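PDB 5IZ5: cytosolic phospholipase A2 delta from Homo sapiens, which hydrolyses the sn-2 ester of glycerophospholipids in a calcium-dependent manner, releasing a fatty acid, with a preference for linoleic acid. Local coordinates for residues A275-G287 with E504-M516. The protein carries 3 engineered substitutions. Sequence-based numbering, arbitrary orientation.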
# COMPACT_ATOMS: atom_id res chain seq x y z
N ALA B 275 -2.16 -16.22 31.51
CA ALA B 275 -2.09 -14.92 30.88
C ALA B 275 -0.73 -14.32 31.19
O ALA B 275 -0.27 -14.36 32.34
CB ALA B 275 -3.20 -14.03 31.39
N GLU B 276 -0.09 -13.75 30.18
CA GLU B 276 1.24 -13.19 30.30
C GLU B 276 1.34 -11.92 29.46
O GLU B 276 0.60 -11.76 28.49
CB GLU B 276 2.28 -14.22 29.84
CG GLU B 276 3.43 -14.45 30.81
CD GLU B 276 4.44 -15.47 30.31
OE1 GLU B 276 4.61 -15.59 29.08
OE2 GLU B 276 5.06 -16.15 31.15
N GLY B 277 2.24 -11.02 29.84
CA GLY B 277 2.56 -9.88 28.98
C GLY B 277 3.12 -10.40 27.67
O GLY B 277 3.93 -11.32 27.66
N CYS B 278 2.63 -9.88 26.55
CA CYS B 278 3.26 -10.15 25.27
C CYS B 278 4.60 -9.41 25.27
O CYS B 278 4.68 -8.30 25.79
CB CYS B 278 2.40 -9.65 24.12
SG CYS B 278 0.79 -10.47 23.91
N PRO B 279 5.65 -10.02 24.70
CA PRO B 279 6.91 -9.27 24.59
C PRO B 279 6.71 -7.94 23.86
O PRO B 279 5.93 -7.90 22.89
CB PRO B 279 7.81 -10.19 23.78
CG PRO B 279 7.19 -11.55 23.86
CD PRO B 279 5.74 -11.38 24.16
N GLU B 280 7.37 -6.87 24.30
CA GLU B 280 7.21 -5.55 23.66
C GLU B 280 8.10 -5.38 22.41
O GLU B 280 8.78 -4.36 22.26
CB GLU B 280 7.48 -4.40 24.65
CG GLU B 280 6.53 -4.33 25.83
CD GLU B 280 6.54 -2.97 26.53
OE1 GLU B 280 6.69 -1.92 25.84
OE2 GLU B 280 6.39 -2.94 27.77
N GLU B 281 8.08 -6.37 21.52
CA GLU B 281 8.78 -6.25 20.24
C GLU B 281 7.85 -6.49 19.07
O GLU B 281 7.13 -7.49 19.00
CB GLU B 281 9.97 -7.20 20.15
CG GLU B 281 10.86 -6.91 18.91
CD GLU B 281 12.24 -7.57 18.97
OE1 GLU B 281 12.37 -8.62 19.63
OE2 GLU B 281 13.19 -7.03 18.33
N LEU B 282 7.95 -5.57 18.13
CA LEU B 282 7.06 -5.44 16.99
C LEU B 282 7.73 -5.95 15.74
O LEU B 282 8.93 -5.76 15.56
CB LEU B 282 6.73 -3.96 16.85
CG LEU B 282 5.44 -3.44 17.48
CD1 LEU B 282 5.00 -4.18 18.74
CD2 LEU B 282 5.57 -1.95 17.74
N ALA B 283 6.97 -6.60 14.87
CA ALA B 283 7.42 -6.91 13.53
C ALA B 283 7.25 -5.68 12.63
O ALA B 283 7.93 -5.54 11.62
CB ALA B 283 6.65 -8.09 12.97
N VAL B 284 6.35 -4.77 13.00
CA VAL B 284 6.16 -3.54 12.25
C VAL B 284 7.07 -2.43 12.79
O VAL B 284 7.01 -2.11 13.98
CB VAL B 284 4.67 -3.10 12.29
CG1 VAL B 284 4.46 -1.81 11.49
CG2 VAL B 284 3.77 -4.20 11.74
N HIS B 285 7.89 -1.86 11.91
CA HIS B 285 8.80 -0.75 12.22
C HIS B 285 8.02 0.56 12.24
O HIS B 285 7.39 0.93 11.26
CB HIS B 285 9.92 -0.64 11.15
CG HIS B 285 10.61 -1.94 10.83
ND1 HIS B 285 11.18 -2.19 9.60
CD2 HIS B 285 10.83 -3.05 11.57
CE1 HIS B 285 11.72 -3.39 9.60
NE2 HIS B 285 11.52 -3.94 10.78
N LEU B 286 8.06 1.27 13.36
CA LEU B 286 7.36 2.53 13.50
C LEU B 286 8.36 3.68 13.59
O LEU B 286 9.08 3.79 14.58
CB LEU B 286 6.53 2.52 14.77
CG LEU B 286 5.41 1.50 14.87
CD1 LEU B 286 4.67 1.74 16.18
CD2 LEU B 286 4.45 1.55 13.69
N GLY B 287 8.39 4.54 12.58
CA GLY B 287 9.26 5.71 12.61
C GLY B 287 9.23 6.42 11.28
O GLY B 287 8.94 5.80 10.26
N GLU B 504 9.69 -9.50 2.98
CA GLU B 504 9.39 -10.92 3.20
C GLU B 504 8.15 -11.12 4.06
O GLU B 504 7.50 -12.14 3.97
CB GLU B 504 10.60 -11.70 3.76
CG GLU B 504 11.20 -11.15 5.05
CD GLU B 504 12.36 -10.22 4.79
OE1 GLU B 504 12.23 -9.24 4.01
OE2 GLU B 504 13.42 -10.47 5.40
N LEU B 505 7.79 -10.12 4.86
CA LEU B 505 6.59 -10.20 5.69
C LEU B 505 5.34 -9.52 5.10
O LEU B 505 4.26 -9.62 5.67
CB LEU B 505 6.89 -9.62 7.07
CG LEU B 505 7.93 -10.37 7.90
CD1 LEU B 505 8.02 -9.75 9.29
CD2 LEU B 505 7.62 -11.86 8.01
N PHE B 506 5.49 -8.83 3.96
CA PHE B 506 4.35 -8.19 3.32
C PHE B 506 3.41 -9.25 2.76
O PHE B 506 3.81 -10.09 1.95
CB PHE B 506 4.77 -7.24 2.19
CG PHE B 506 3.61 -6.76 1.38
CD1 PHE B 506 2.78 -5.76 1.87
CD2 PHE B 506 3.33 -7.33 0.15
CE1 PHE B 506 1.69 -5.33 1.13
CE2 PHE B 506 2.25 -6.90 -0.59
CZ PHE B 506 1.43 -5.91 -0.09
N GLY B 507 2.15 -9.19 3.18
CA GLY B 507 1.17 -10.22 2.85
C GLY B 507 0.90 -11.16 4.02
O GLY B 507 -0.00 -11.99 3.93
N SER B 508 1.68 -11.05 5.09
CA SER B 508 1.42 -11.84 6.30
C SER B 508 0.37 -11.15 7.14
O SER B 508 0.03 -9.99 6.89
CB SER B 508 2.71 -12.05 7.11
OG SER B 508 3.60 -12.92 6.43
N GLU B 509 -0.15 -11.87 8.13
CA GLU B 509 -1.21 -11.35 8.98
C GLU B 509 -0.63 -10.80 10.27
O GLU B 509 0.24 -11.42 10.89
CB GLU B 509 -2.24 -12.45 9.27
CG GLU B 509 -3.03 -12.85 8.03
CD GLU B 509 -3.86 -14.11 8.21
OE1 GLU B 509 -3.93 -14.64 9.34
OE2 GLU B 509 -4.43 -14.57 7.19
N PHE B 510 -1.13 -9.64 10.68
CA PHE B 510 -0.60 -8.92 11.81
C PHE B 510 -1.71 -8.48 12.73
O PHE B 510 -2.87 -8.36 12.32
CB PHE B 510 0.12 -7.65 11.33
CG PHE B 510 1.40 -7.91 10.58
CD1 PHE B 510 2.63 -7.74 11.20
CD2 PHE B 510 1.38 -8.30 9.25
CE1 PHE B 510 3.81 -7.96 10.51
CE2 PHE B 510 2.55 -8.52 8.55
CZ PHE B 510 3.77 -8.35 9.19
N PHE B 511 -1.33 -8.22 13.99
CA PHE B 511 -2.21 -7.56 14.94
C PHE B 511 -1.40 -6.72 15.92
O PHE B 511 -0.49 -7.22 16.59
CB PHE B 511 -3.05 -8.57 15.71
CG PHE B 511 -3.95 -7.94 16.73
CD1 PHE B 511 -3.69 -8.08 18.09
CD2 PHE B 511 -5.03 -7.17 16.33
CE1 PHE B 511 -4.50 -7.47 19.04
CE2 PHE B 511 -5.86 -6.57 17.27
CZ PHE B 511 -5.59 -6.72 18.62
N MET B 512 -1.74 -5.44 16.01
CA MET B 512 -1.06 -4.49 16.89
C MET B 512 0.46 -4.52 16.71
O MET B 512 1.22 -4.44 17.67
CB MET B 512 -1.42 -4.76 18.36
CG MET B 512 -1.18 -3.59 19.29
SD MET B 512 -2.34 -2.26 19.03
CE MET B 512 -3.85 -2.97 19.70
N GLY B 513 0.89 -4.62 15.45
CA GLY B 513 2.30 -4.57 15.12
C GLY B 513 3.03 -5.89 15.26
O GLY B 513 4.19 -5.97 14.88
N ARG B 514 2.35 -6.92 15.79
CA ARG B 514 2.94 -8.25 15.91
C ARG B 514 2.52 -9.15 14.75
O ARG B 514 1.39 -9.09 14.26
CB ARG B 514 2.52 -8.94 17.21
CG ARG B 514 3.30 -8.50 18.44
CD ARG B 514 2.69 -7.28 19.09
NE ARG B 514 3.31 -6.98 20.37
CZ ARG B 514 3.04 -5.89 21.09
NH1 ARG B 514 2.19 -4.98 20.64
NH2 ARG B 514 3.65 -5.71 22.26
N LEU B 515 3.45 -10.01 14.34
CA LEU B 515 3.17 -11.00 13.32
C LEU B 515 2.29 -12.10 13.90
O LEU B 515 2.68 -12.74 14.87
CB LEU B 515 4.50 -11.57 12.81
CG LEU B 515 4.42 -12.71 11.80
CD1 LEU B 515 3.80 -12.22 10.50
CD2 LEU B 515 5.81 -13.28 11.57
N MET B 516 1.11 -12.30 13.33
CA MET B 516 0.14 -13.29 13.79
C MET B 516 0.23 -14.58 12.98
O MET B 516 0.12 -15.67 13.54
CB MET B 516 -1.29 -12.73 13.70
CG MET B 516 -1.57 -11.57 14.64
SD MET B 516 -1.55 -12.06 16.40
CE MET B 516 0.10 -11.62 16.90
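Two successive amides of 275-287 converge on one carbonyl: Gly513 O accepts from Ala283 N at 2.9 Å and from Val284 N at 3.1 Å. The acceptor belongs to the turn of a hairpin, and its second donor is the straighter of the two (N-H...O 152° against 130°).

The guanidinium of Arg514 supplies the other polar link. Its chain is bent at chi2 (87°), which swings the group back over the turn, where NH1 donates to Met512 O at 3.2 Å while NH2 reaches across to Pro279 O, also at 3.2 Å. Pro279 O lies in the guanidinium plane and the bond is nearly straight, although the donor stands tilted from the carbonyl plane. Over one guanidinium face sits Leu282 CD1, 3.5 Å from Arg514 CZ. With an alanine here, Pro279 O and Met512 O would probably each lose this donor, and the Leu282 methyl the flat surface it covers.

The hairpin is a two-stranded antiparallel one, 509-511 with 514-517, closed by a type I' turn from Phe511 to Arg514. It packs on the linker that runs from strand 266-277, in the antiparallel sheet of what is probably a second C2 domain, to strand 285-286, in the mixed sheet of the catalytic domain; Cys278, at the start of this linker, is disulfide-bonded to Cys167. At Gly513, phi is positive and a beta carbon would run into Leu282 CG.

Apolar packing continues beyond the turn. Ala283 CB meets the edge of the Phe510 ring, 3.8 Å from CE1, and also touches Leu515 CB and Leu505 CD1. Val284 CG2 approaches Phe510 CD1 obliquely, at 3.8 Å, and Val501 of the neighbouring strand 499-501 touches both Val284 and Phe510.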